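Local coordinates for protein aldehyde dehydrogenase (Bartonella henselae, PDB 3I44) that probably oxidises aldehydes to carboxylic acids with NAD(P)+ as electron acceptor, as other members of the aldehyde dehydrogenase family do, at residues I279-D284 / E312-D317; G272-N277 / P306-V311; T432-S437 / M454-G459; T388-V393 / G406-L411. The protein carries 1 engineered substitution. All blocks are in the same frame, centred on the assembly; numbering follows the deposited sequence.

Contact 1: I279-D284 / E312-D317; sequences IFADAD and EQAIYD
E312 meets the end of strand 276-279 through its backbone and the following loop through its carboxylate. Its N donates to I279 O, 3.0 Å away, and so adds a last rung to the parallel pairing of strands 276-279 and 308-312. Its OE2 accepts from A281 N at 2.7 Å. That bond is nearly straight, 165° at the hydrogen, and uses the anti lone pair, turned away from OE1. With CG opposite the backbone N (chi1 -171°) and the chain extended beyond it, the carboxylate reaches over to the loop. OE2 also lies at the edge of the F280 ring, 3.4 Å from CD1 and in the ring plane, where the C-H hydrogens carry a slight positive charge. Ring and carboxylate stand almost upright to each other, with their planes 84° apart. The contact sits at the outer end of a beta-alpha-beta unit, strand 276-279, helix 287-296 and strand 308-312, in the catalytic domain of the aldehyde dehydrogenase fold. Both segments turn here. F280 to A283 form a type I beta turn, in which A283 N donates to F280 O at 3.0 Å. In the other segment I315 N donates to E312 O, also at 3.0 Å, just ahead of helix 316-329, where I315 holds the N-cap position. I315 carries most of the apolar packing: its CG2 is 3.9 Å from A281 CB, and its CD1 is 4.1 Å from I279 CG2. D282 turns to other partners: its carboxylate bonds S437 and forms a salt bridge with K442.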
loop_
_atom_site.group_PDB
_atom_site.type_symbol
_atom_site.label_atom_id
_atom_site.label_comp_id
_atom_site.label_asym_id
_atom_site.label_seq_id
_atom_site.Cartn_x
_atom_site.Cartn_y
_atom_site.Cartn_z
ATOM N N ILE A 279 -20.674 6.799 24.394
ATOM C CA ILE A 279 -22.124 6.955 24.668
ATOM C C ILE A 279 -22.329 8.147 25.591
ATOM O O ILE A 279 -21.895 8.159 26.742
ATOM C CB ILE A 279 -22.739 5.701 25.266
ATOM C CG1 ILE A 279 -22.401 4.499 24.370
ATOM C CG2 ILE A 279 -24.268 5.861 25.444
ATOM C CD1 ILE A 279 -23.069 3.196 24.773
ATOM N N PHE A 280 -22.938 9.179 25.034
ATOM C CA PHE A 280 -23.266 10.379 25.776
ATOM C C PHE A 280 -24.591 10.215 26.501
ATOM O O PHE A 280 -25.405 9.371 26.137
ATOM C CB PHE A 280 -23.325 11.589 24.841
ATOM C CG PHE A 280 -21.983 12.064 24.395
ATOM C CD1 PHE A 280 -21.256 12.960 25.176
ATOM C CD2 PHE A 280 -21.420 11.597 23.208
ATOM C CE1 PHE A 280 -20.027 13.401 24.778
ATOM C CE2 PHE A 280 -20.164 12.024 22.808
ATOM C CZ PHE A 280 -19.470 12.942 23.580
ATOM N N ALA A 281 -24.783 11.039 27.542
ATOM C CA ALA A 281 -26.044 11.066 28.319
ATOM C C ALA A 281 -27.288 11.326 27.438
ATOM O O ALA A 281 -28.406 10.932 27.775
ATOM C CB ALA A 281 -25.951 12.109 29.470
ATOM N N ASP A 282 -27.086 12.007 26.320
ATOM C CA ASP A 282 -28.192 12.351 25.438
ATOM C C ASP A 282 -28.366 11.360 24.296
ATOM O O ASP A 282 -29.060 11.665 23.323
ATOM C CB ASP A 282 -28.072 13.800 24.933
ATOM C CG ASP A 282 -26.820 14.062 24.024
ATOM O OD1 ASP A 282 -26.113 13.111 23.620
ATOM O OD2 ASP A 282 -26.569 15.251 23.714
ATOM N N ALA A 283 -27.781 10.160 24.425
ATOM C CA ALA A 283 -27.977 9.104 23.430
ATOM C C ALA A 283 -29.441 8.642 23.437
ATOM O O ALA A 283 -30.132 8.794 24.432
ATOM C CB ALA A 283 -27.010 7.916 23.664
ATOM N N ASP A 284 -29.901 8.099 22.312
ATOM C CA ASP A 284 -31.247 7.578 22.199
ATOM C C ASP A 284 -31.469 6.441 23.212
ATOM O O ASP A 284 -30.505 5.814 23.704
ATOM C CB ASP A 284 -31.535 7.106 20.766
ATOM C CG ASP A 284 -30.670 5.905 20.354
ATOM O OD1 ASP A 284 -29.486 6.119 20.044
ATOM O OD2 ASP A 284 -31.154 4.750 20.378
ATOM N N GLU A 312 -20.489 8.789 29.361
ATOM C CA GLU A 312 -20.517 10.072 30.045
ATOM C C GLU A 312 -20.877 9.850 31.539
ATOM O O GLU A 312 -21.701 8.998 31.880
ATOM C CB GLU A 312 -21.480 11.025 29.339
ATOM C CG GLU A 312 -21.443 12.467 29.836
ATOM C CD GLU A 312 -22.138 13.451 28.868
ATOM O OE1 GLU A 312 -21.768 14.628 28.886
ATOM O OE2 GLU A 312 -23.006 13.057 28.052
ATOM N N GLN A 313 -20.195 10.566 32.431
ATOM C CA GLN A 313 -20.296 10.326 33.892
ATOM C C GLN A 313 -21.740 10.236 34.368
ATOM O O GLN A 313 -22.116 9.265 35.028
ATOM C CB GLN A 313 -19.550 11.418 34.679
ATOM C CG GLN A 313 -19.463 11.155 36.187
ATOM C CD GLN A 313 -18.666 9.911 36.501
ATOM O OE1 GLN A 313 -19.207 8.916 36.992
ATOM N NE2 GLN A 313 -17.369 9.950 36.198
ATOM N N ALA A 314 -22.554 11.214 33.961
ATOM C CA ALA A 314 -23.984 11.261 34.319
ATOM C C ALA A 314 -24.743 9.946 34.117
ATOM O O ALA A 314 -25.656 9.693 34.853
ATOM C CB ALA A 314 -24.691 12.386 33.561
ATOM N N ILE A 315 -24.399 9.110 33.128
ATOM C CA ILE A 315 -25.163 7.854 32.904
ATOM C C ILE A 315 -24.331 6.581 33.117
ATOM O O ILE A 315 -24.727 5.471 32.732
ATOM C CB ILE A 315 -25.866 7.815 31.520
ATOM C CG1 ILE A 315 -24.847 8.017 30.404
ATOM C CG2 ILE A 315 -27.014 8.896 31.439
ATOM C CD1 ILE A 315 -25.230 7.365 29.105
ATOM N N TYR A 316 -23.186 6.744 33.774
ATOM C CA TYR A 316 -22.274 5.635 34.042
ATOM C C TYR A 316 -22.913 4.536 34.906
ATOM O O TYR A 316 -22.841 3.348 34.573
ATOM C CB TYR A 316 -21.002 6.194 34.697
ATOM C CG TYR A 316 -19.913 5.186 34.948
ATOM C CD1 TYR A 316 -19.532 4.277 33.964
ATOM C CD2 TYR A 316 -19.235 5.153 36.182
ATOM C CE1 TYR A 316 -18.520 3.357 34.199
ATOM C CE2 TYR A 316 -18.210 4.245 36.419
ATOM C CZ TYR A 316 -17.859 3.346 35.431
ATOM O OH TYR A 316 -16.864 2.438 35.657
ATOM N N ASP A 317 -23.559 4.914 36.008
ATOM C CA ASP A 317 -24.249 3.913 36.846
ATOM C C ASP A 317 -25.341 3.198 36.067
ATOM O O ASP A 317 -25.461 1.951 36.135
ATOM C CB ASP A 317 -24.821 4.550 38.137
ATOM C CG ASP A 317 -23.737 4.896 39.155
ATOM O OD1 ASP A 317 -22.588 4.388 39.071
ATOM O OD2 ASP A 317 -24.040 5.697 40.064
#

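Contact 2: G272-N277 / P306-V311; sequences GGKGAN and PTRMLV
R308 bends at its third torsion (chi3 -65°), and this swings the guanidinium back along the strand pair to K274 O. K274 bends at chi2 (86°), which lays its aliphatic chain obliquely across that of R308, with CG 3.6 Å from R308 NE. The grip on K274 O is side-on. R308 NE and NH2 each donate to it, both at 2.8 Å, and the oxygen lies in the guanidinium plane. A276 CB packs over one guanidinium face, 3.6 Å from NH2. Further along K274, CE rests 3.5 Å from T307 OG1.

Beneath these side chains the backbones pair as parallel strands of a beta-alpha-beta unit, with helix 287-296 between them in sequence. R308 N donates to G275 O, N277 N to R308 O at 2.8 Å, and L310 N to N277 O at 2.9 Å. On the side of the sheet that carries N277 and M309, N277 CB touches P306 CB at 4.0 Å. A water joins N277 ND2 to P306 O, while N277 OD1 accepts from Q436.

The polar ends find neutral partners. K274 NZ donates to I399 O, E402 O and a water that bonds T307 O. R308 also bonds L423 O and A424 O and makes a cation-pi contact with F400. Carbonyl dipoles and a water thus solvate the K274 ammonium, and carbonyls and the F400 ring do so for R308.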
loop_
_atom_site.group_PDB
_atom_site.type_symbol
_atom_site.label_atom_id
_atom_site.label_comp_id
_atom_site.label_asym_id
_atom_site.label_seq_id
_atom_site.Cartn_x
_atom_site.Cartn_y
_atom_site.Cartn_z
ATOM N N GLY A 272 -6.934 -6.698 13.449
ATOM C CA GLY A 272 -7.819 -6.622 14.599
ATOM C C GLY A 272 -8.227 -5.212 14.978
ATOM O O GLY A 272 -7.878 -4.234 14.315
ATOM N N GLY A 273 -9.004 -5.128 16.051
ATOM C CA GLY A 273 -9.476 -3.851 16.544
ATOM C C GLY A 273 -9.739 -3.842 18.024
ATOM O O GLY A 273 -9.815 -4.897 18.684
ATOM N N LYS A 274 -9.875 -2.639 18.551
ATOM C CA LYS A 274 -10.296 -2.452 19.937
ATOM C C LYS A 274 -11.227 -1.231 20.006
ATOM O O LYS A 274 -10.959 -0.231 20.665
ATOM C CB LYS A 274 -9.112 -2.343 20.898
ATOM C CG LYS A 274 -9.515 -2.415 22.386
ATOM C CD LYS A 274 -9.618 -3.862 22.920
ATOM C CE LYS A 274 -10.388 -3.935 24.263
ATOM N NZ LYS A 274 -10.628 -5.327 24.711
ATOM N N GLY A 275 -12.352 -1.387 19.323
ATOM C CA GLY A 275 -13.303 -0.325 19.116
ATOM C C GLY A 275 -13.788 0.341 20.371
ATOM O O GLY A 275 -14.153 -0.328 21.342
ATOM N N ALA A 276 -13.761 1.667 20.358
ATOM C CA ALA A 276 -14.421 2.453 21.377
ATOM C C ALA A 276 -15.871 2.771 20.945
ATOM O O ALA A 276 -16.135 3.034 19.765
ATOM C CB ALA A 276 -13.668 3.697 21.606
ATOM N N ASN A 277 -16.796 2.710 21.911
ATOM C CA ASN A 277 -18.208 3.113 21.764
ATOM C C ASN A 277 -18.473 4.230 22.769
ATOM O O ASN A 277 -18.634 3.964 23.987
ATOM C CB ASN A 277 -19.144 1.934 22.035
ATOM C CG ASN A 277 -20.614 2.234 21.681
ATOM O OD1 ASN A 277 -20.945 3.333 21.243
ATOM N ND2 ASN A 277 -21.488 1.231 21.859
ATOM N N PRO A 306 -17.512 -3.341 19.312
ATOM C CA PRO A 306 -17.362 -2.211 20.220
ATOM C C PRO A 306 -17.090 -2.710 21.653
ATOM O O PRO A 306 -18.005 -2.848 22.482
ATOM C CB PRO A 306 -18.709 -1.497 20.101
ATOM C CG PRO A 306 -19.675 -2.597 19.858
ATOM C CD PRO A 306 -18.928 -3.568 18.966
ATOM N N THR A 307 -15.822 -2.933 21.943
ATOM C CA THR A 307 -15.405 -3.602 23.165
ATOM C C THR A 307 -15.006 -2.667 24.309
ATOM O O THR A 307 -14.896 -3.119 25.437
ATOM C CB THR A 307 -14.286 -4.632 22.858
ATOM O OG1 THR A 307 -13.190 -4.000 22.170
ATOM C CG2 THR A 307 -14.829 -5.733 21.951
ATOM N N ARG A 308 -14.809 -1.383 24.036
ATOM C CA ARG A 308 -14.545 -0.386 25.078
ATOM C C ARG A 308 -15.691 0.610 25.080
ATOM O O ARG A 308 -15.824 1.435 24.161
ATOM C CB ARG A 308 -13.233 0.354 24.856
ATOM C CG ARG A 308 -11.991 -0.541 24.955
ATOM C CD ARG A 308 -10.746 0.287 24.680
ATOM N NE ARG A 308 -10.725 0.797 23.302
ATOM C CZ ARG A 308 -10.257 1.984 22.922
ATOM N NH1 ARG A 308 -9.758 2.839 23.801
ATOM N NH2 ARG A 308 -10.334 2.344 21.639
ATOM N N MET A 309 -16.546 0.522 26.092
ATOM C CA MET A 309 -17.685 1.420 26.174
ATOM C C MET A 309 -17.316 2.580 27.072
ATOM O O MET A 309 -17.101 2.390 28.286
ATOM C CB MET A 309 -18.907 0.680 26.683
ATOM C CG MET A 309 -20.216 1.504 26.623
ATOM S SD MET A 309 -21.679 0.610 27.262
ATOM C CE MET A 309 -22.168 -0.436 25.909
ATOM N N LEU A 310 -17.247 3.778 26.482
ATOM C CA LEU A 310 -16.846 4.993 27.193
ATOM C C LEU A 310 -18.118 5.794 27.417
ATOM O O LEU A 310 -18.752 6.236 26.460
ATOM C CB LEU A 310 -15.785 5.782 26.406
ATOM C CG LEU A 310 -14.674 4.976 25.677
ATOM C CD1 LEU A 310 -13.756 5.901 24.915
ATOM C CD2 LEU A 310 -13.846 4.104 26.632
ATOM N N VAL A 311 -18.520 5.924 28.680
ATOM C CA VAL A 311 -19.825 6.483 29.042
ATOM C C VAL A 311 -19.715 7.806 29.799
ATOM O O VAL A 311 -18.925 7.946 30.756
ATOM C CB VAL A 311 -20.640 5.485 29.878
ATOM C CG1 VAL A 311 -22.072 6.017 30.115
ATOM C CG2 VAL A 311 -20.687 4.122 29.177
HETATM O O HOH W 1 -11.766 -5.712 20.314
HETATM O O HOH W 2 -13.195 -5.293 26.488
HETATM O O HOH W 3 -20.418 -1.360 23.106
#

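Contact 3: T432-S437 / M454-G459; sequences TNYIQS and MVEVNG
E456 and Y434 lie side by side across a parallel strand pair and point the same way. From the start of the E456 side chain, CB lies 3.8 Å from Y434 CD1. CG stands anti to the carbonyl carbon (chi1 -63°) and meets T432 CG2 at 4.0 Å. CD passes the tyrosine again, 3.8 Å from CE1. At the tip, OE1 remains near the ring, 3.6 Å from CE1, and the carboxylate plane is turned 62° from the ring plane. OE2 accepts from a water at 2.6 Å, and the same water is bonded to T432 OG1. The methyl CG2 of T432 also packs over one face of the Y434 ring, offset toward the rim, from the same strand. Y434 OH goes elsewhere, to N304 O.

Backbone bonds run along the ladder, the last from N458 N to I435 O. N458 then turns its amide back across the strand end. Its OD1 accepts from S437 N at 2.9 Å, in the carbonyl plane and on a lone pair. Its ND2 donates to S437 O at 2.8 Å. One amide thus serves both backbone polar atoms of S437.

On the sheet side that carries N433 and V455, I435 CD1 packs against V455 CG1. The strand directions differ by 24°, and the pair forms a beta-alpha-beta unit with helix 440-449, which packs on I435 and V457. Strand 276-279 flanks 432-436. Beyond 454-457, a strand of the second subunit pairs with M454 and V455, so the sheet continues across the dimer interface.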
loop_
_atom_site.group_PDB
_atom_site.type_symbol
_atom_site.label_atom_id
_atom_site.label_comp_id
_atom_site.label_asym_id
_atom_site.label_seq_id
_atom_site.Cartn_x
_atom_site.Cartn_y
_atom_site.Cartn_z
ATOM N N THR A 432 -13.196 0.198 13.606
ATOM C CA THR A 432 -14.468 0.949 13.766
ATOM C C THR A 432 -14.556 1.516 15.151
ATOM O O THR A 432 -14.393 0.782 16.135
ATOM C CB THR A 432 -15.707 0.058 13.568
ATOM O OG1 THR A 432 -15.627 -0.619 12.308
ATOM C CG2 THR A 432 -16.980 0.892 13.582
ATOM N N ASN A 433 -14.827 2.811 15.250
ATOM C CA ASN A 433 -15.245 3.423 16.489
ATOM C C ASN A 433 -16.730 3.804 16.345
ATOM O O ASN A 433 -17.226 3.972 15.221
ATOM C CB ASN A 433 -14.414 4.670 16.779
ATOM C CG ASN A 433 -13.025 4.348 17.349
ATOM O OD1 ASN A 433 -12.895 3.474 18.191
ATOM N ND2 ASN A 433 -11.997 5.083 16.908
ATOM N N TYR A 434 -17.407 3.968 17.488
ATOM C CA TYR A 434 -18.854 4.125 17.573
ATOM C C TYR A 434 -19.173 5.327 18.471
ATOM O O TYR A 434 -18.493 5.587 19.490
ATOM C CB TYR A 434 -19.505 2.855 18.136
ATOM C CG TYR A 434 -19.216 1.590 17.348
ATOM C CD1 TYR A 434 -20.176 1.045 16.511
ATOM C CD2 TYR A 434 -17.976 0.935 17.439
ATOM C CE1 TYR A 434 -19.919 -0.125 15.761
ATOM C CE2 TYR A 434 -17.723 -0.216 16.713
ATOM C CZ TYR A 434 -18.700 -0.744 15.863
ATOM O OH TYR A 434 -18.483 -1.894 15.125
ATOM N N ILE A 435 -20.206 6.078 18.102
ATOM C CA ILE A 435 -20.595 7.300 18.871
ATOM C C ILE A 435 -22.095 7.310 18.976
ATOM O O ILE A 435 -22.788 7.140 17.960
ATOM C CB ILE A 435 -20.171 8.591 18.167
ATOM C CG1 ILE A 435 -18.657 8.614 17.898
ATOM C CG2 ILE A 435 -20.577 9.862 18.982
ATOM C CD1 ILE A 435 -18.226 9.688 16.871
ATOM N N GLN A 436 -22.605 7.469 20.205
ATOM C CA GLN A 436 -24.030 7.602 20.444
ATOM C C GLN A 436 -24.352 8.932 21.098
ATOM O O GLN A 436 -23.958 9.189 22.252
ATOM C CB GLN A 436 -24.551 6.455 21.304
ATOM C CG GLN A 436 -23.863 5.125 21.071
ATOM C CD GLN A 436 -23.950 4.593 19.640
ATOM O OE1 GLN A 436 -24.988 4.673 18.962
ATOM N NE2 GLN A 436 -22.852 3.964 19.204
ATOM N N SER A 437 -25.039 9.798 20.344
ATOM C CA SER A 437 -25.571 11.056 20.882
ATOM C C SER A 437 -26.651 11.614 19.962
ATOM O O SER A 437 -26.547 11.534 18.729
ATOM C CB SER A 437 -24.469 12.099 21.028
ATOM O OG SER A 437 -24.989 13.409 21.274
ATOM N N MET A 454 -13.295 3.568 10.085
ATOM C CA MET A 454 -14.771 3.611 10.055
ATOM C C MET A 454 -15.331 4.186 11.341
ATOM O O MET A 454 -14.741 4.029 12.424
ATOM C CB MET A 454 -15.350 2.210 9.830
ATOM C CG MET A 454 -14.972 1.593 8.503
ATOM S SD MET A 454 -15.385 -0.114 8.245
ATOM C CE MET A 454 -14.201 -0.908 9.394
ATOM N N VAL A 455 -16.461 4.877 11.221
ATOM C CA VAL A 455 -17.155 5.418 12.400
ATOM C C VAL A 455 -18.632 5.146 12.155
ATOM O O VAL A 455 -19.172 5.585 11.151
ATOM C CB VAL A 455 -16.879 6.896 12.617
ATOM C CG1 VAL A 455 -17.597 7.470 13.882
ATOM C CG2 VAL A 455 -15.388 7.160 12.757
ATOM N N GLU A 456 -19.257 4.376 13.048
ATOM C CA GLU A 456 -20.728 4.181 13.038
ATOM C C GLU A 456 -21.404 5.059 14.091
ATOM O O GLU A 456 -21.167 4.902 15.301
ATOM C CB GLU A 456 -21.103 2.720 13.247
ATOM C CG GLU A 456 -20.567 1.838 12.108
ATOM C CD GLU A 456 -21.031 0.391 12.170
ATOM O OE1 GLU A 456 -22.035 0.095 12.879
ATOM O OE2 GLU A 456 -20.350 -0.424 11.498
ATOM N N VAL A 457 -22.247 5.971 13.615
ATOM C CA VAL A 457 -22.975 6.917 14.481
ATOM C C VAL A 457 -24.412 6.475 14.692
ATOM O O VAL A 457 -25.154 6.185 13.722
ATOM C CB VAL A 457 -22.966 8.346 13.851
ATOM C CG1 VAL A 457 -23.734 9.420 14.730
ATOM C CG2 VAL A 457 -21.537 8.791 13.626
ATOM N N ASN A 458 -24.807 6.432 15.968
ATOM C CA ASN A 458 -26.174 6.196 16.414
ATOM C C ASN A 458 -26.796 4.918 15.843
ATOM O O ASN A 458 -27.950 4.892 15.450
ATOM C CB ASN A 458 -27.018 7.429 16.136
ATOM C CG ASN A 458 -26.625 8.567 17.012
ATOM O OD1 ASN A 458 -26.149 8.346 18.134
ATOM N ND2 ASN A 458 -26.765 9.798 16.518
ATOM N N GLY A 459 -25.987 3.857 15.769
ATOM C CA GLY A 459 -26.460 2.587 15.275
ATOM C C GLY A 459 -26.634 2.494 13.780
ATOM O O GLY A 459 -27.107 1.468 13.287
HETATM O O HOH W 4 -17.830 -0.749 10.846
HETATM O O HOH W 5 -23.228 3.299 16.361
#

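Contact 4: T388-V393 / G406-L411; sequences TVFADV and GPVLSL
V408 sends CG1 to the edge of the F390 ring, near its plane, and the two side chains slant across each other. Their strands, 388-391 and 408-414, are the parallel partners of a beta-alpha-beta unit whose short connecting helix is 398-401. The strand directions differ by only 16°. V408 CG1 lies 4.1 Å from F390 CE2. F390 takes this place with CG anti to the carbonyl carbon (chi1 -71°), and L409 O also lies at the ring edge. V393 follows on the same side of the sheet, with CG2 3.8 Å from S410 CB. I399 of the connecting helix packs on F390, V393 and S410.

V389 and L409 project from the opposite side. There V389 CG1 meets L411 CD1 at 4.1 Å, again aslant. Helix 316-329 packs on V389, and helix 287-296 on both V389 and L409.

Five backbone bonds tie the segments together. T388 N donates to P407 O, the carbonyl of the residue at the centre of an inverse gamma turn. F390 N to L409 O is almost perfectly straight, 178° at the hydrogen and 2.9 Å long. L411 N to F390 O is shorter, 2.7 Å. At the end of the ladder two amides crowd one carbonyl: D392 N and V393 N are each 3.2 Å from L411 O, but only V393 N has the angle for a hydrogen bond.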
loop_
_atom_site.group_PDB
_atom_site.type_symbol
_atom_site.label_atom_id
_atom_site.label_comp_id
_atom_site.label_asym_id
_atom_site.label_seq_id
_atom_site.Cartn_x
_atom_site.Cartn_y
_atom_site.Cartn_z
ATOM N N THR A 388 -19.417 -11.447 29.955
ATOM C CA THR A 388 -18.737 -10.805 31.073
ATOM C C THR A 388 -18.668 -9.297 30.885
ATOM O O THR A 388 -18.402 -8.807 29.777
ATOM C CB THR A 388 -17.293 -11.424 31.206
ATOM O OG1 THR A 388 -17.420 -12.839 31.420
ATOM C CG2 THR A 388 -16.495 -10.778 32.340
ATOM N N VAL A 389 -18.909 -8.560 31.962
ATOM C CA VAL A 389 -18.794 -7.118 31.969
ATOM C C VAL A 389 -17.814 -6.665 33.050
ATOM O O VAL A 389 -17.949 -7.055 34.219
ATOM C CB VAL A 389 -20.196 -6.452 32.170
ATOM C CG1 VAL A 389 -20.095 -4.951 32.263
ATOM C CG2 VAL A 389 -21.173 -6.839 31.045
ATOM N N PHE A 390 -16.846 -5.817 32.672
ATOM C CA PHE A 390 -16.003 -5.097 33.619
ATOM C C PHE A 390 -16.329 -3.617 33.595
ATOM O O PHE A 390 -16.629 -3.077 32.524
ATOM C CB PHE A 390 -14.524 -5.278 33.256
ATOM C CG PHE A 390 -13.990 -6.651 33.512
ATOM C CD1 PHE A 390 -13.557 -7.011 34.790
ATOM C CD2 PHE A 390 -13.927 -7.591 32.492
ATOM C CE1 PHE A 390 -13.048 -8.291 35.035
ATOM C CE2 PHE A 390 -13.426 -8.866 32.724
ATOM C CZ PHE A 390 -12.972 -9.212 34.002
ATOM N N ALA A 391 -16.259 -2.966 34.761
ATOM C CA ALA A 391 -16.423 -1.524 34.901
ATOM C C ALA A 391 -15.207 -0.965 35.637
ATOM O O ALA A 391 -14.371 -1.738 36.134
ATOM C CB ALA A 391 -17.729 -1.166 35.642
ATOM N N ASP A 392 -15.101 0.365 35.694
ATOM C CA ASP A 392 -13.923 1.039 36.240
ATOM C C ASP A 392 -12.627 0.491 35.621
ATOM O O ASP A 392 -11.647 0.230 36.324
ATOM C CB ASP A 392 -13.931 0.912 37.764
ATOM C CG ASP A 392 -15.293 1.262 38.340
ATOM O OD1 ASP A 392 -15.784 2.359 37.982
ATOM O OD2 ASP A 392 -15.886 0.435 39.090
ATOM N N VAL A 393 -12.628 0.300 34.300
ATOM C CA VAL A 393 -11.444 -0.193 33.609
ATOM C C VAL A 393 -10.550 1.010 33.374
ATOM O O VAL A 393 -11.032 2.115 33.159
ATOM C CB VAL A 393 -11.795 -0.884 32.286
ATOM C CG1 VAL A 393 -10.503 -1.323 31.559
ATOM C CG2 VAL A 393 -12.742 -2.082 32.536
ATOM N N GLY A 406 -13.726 -12.472 22.734
ATOM C CA GLY A 406 -14.728 -13.236 23.459
ATOM C C GLY A 406 -15.799 -12.249 23.905
ATOM O O GLY A 406 -15.642 -11.034 23.683
ATOM N N PRO A 407 -16.875 -12.741 24.555
ATOM C CA PRO A 407 -17.971 -11.872 24.963
ATOM C C PRO A 407 -17.654 -11.117 26.222
ATOM O O PRO A 407 -18.231 -11.393 27.273
ATOM C CB PRO A 407 -19.113 -12.851 25.152
ATOM C CG PRO A 407 -18.424 -14.091 25.643
ATOM C CD PRO A 407 -17.220 -14.165 24.759
ATOM N N VAL A 408 -16.741 -10.154 26.094
ATOM C CA VAL A 408 -16.181 -9.455 27.211
ATOM C C VAL A 408 -16.171 -7.936 26.960
ATOM O O VAL A 408 -15.471 -7.428 26.095
ATOM C CB VAL A 408 -14.763 -9.972 27.501
ATOM C CG1 VAL A 408 -14.123 -9.190 28.667
ATOM C CG2 VAL A 408 -14.822 -11.484 27.788
ATOM N N LEU A 409 -16.960 -7.213 27.734
ATOM C CA LEU A 409 -17.091 -5.771 27.575
ATOM C C LEU A 409 -16.359 -5.047 28.685
ATOM O O LEU A 409 -16.440 -5.469 29.837
ATOM C CB LEU A 409 -18.573 -5.420 27.627
ATOM C CG LEU A 409 -18.956 -3.951 27.579
ATOM C CD1 LEU A 409 -18.562 -3.359 26.232
ATOM C CD2 LEU A 409 -20.456 -3.777 27.800
ATOM N N SER A 410 -15.671 -3.951 28.341
ATOM C CA SER A 410 -15.048 -3.066 29.308
ATOM C C SER A 410 -15.729 -1.683 29.353
ATOM O O SER A 410 -15.795 -1.009 28.322
ATOM C CB SER A 410 -13.558 -2.912 28.959
ATOM O OG SER A 410 -12.877 -4.151 29.043
ATOM N N LEU A 411 -16.225 -1.267 30.528
ATOM C CA LEU A 411 -16.834 0.068 30.728
ATOM C C LEU A 411 -15.935 0.950 31.544
ATOM O O LEU A 411 -15.298 0.487 32.516
ATOM C CB LEU A 411 -18.169 -0.006 31.499
ATOM C CG LEU A 411 -19.465 -0.299 30.774
ATOM C CD1 LEU A 411 -19.297 -1.606 30.044
ATOM C CD2 LEU A 411 -20.651 -0.354 31.763
#

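How the contacts relate
Contacts 2, 3 and 4 are buried strand pairs of one sheet, while contact 1 is a partly exposed loop crossing at its end. Contact 2 lies between the other two pairs: A276 O accepts from Y434 N of contact 3, and M309 N donates to S410 O of contact 4. Contacts 3 and 4 do not touch. Contact 1 extends the strands of contact 2 and reaches contact 3 through D282 and S437, and contact 4 through Y316 and D392. Apart from backbone bonds, contact 4 is mostly apolar. Contact 2 buries charged side chains among carbonyls. Contact 3 closes its strand end with an asparagine amide and borders the second subunit. Waters bridge both. In contact 1 a carboxylate accepts from a loop amide.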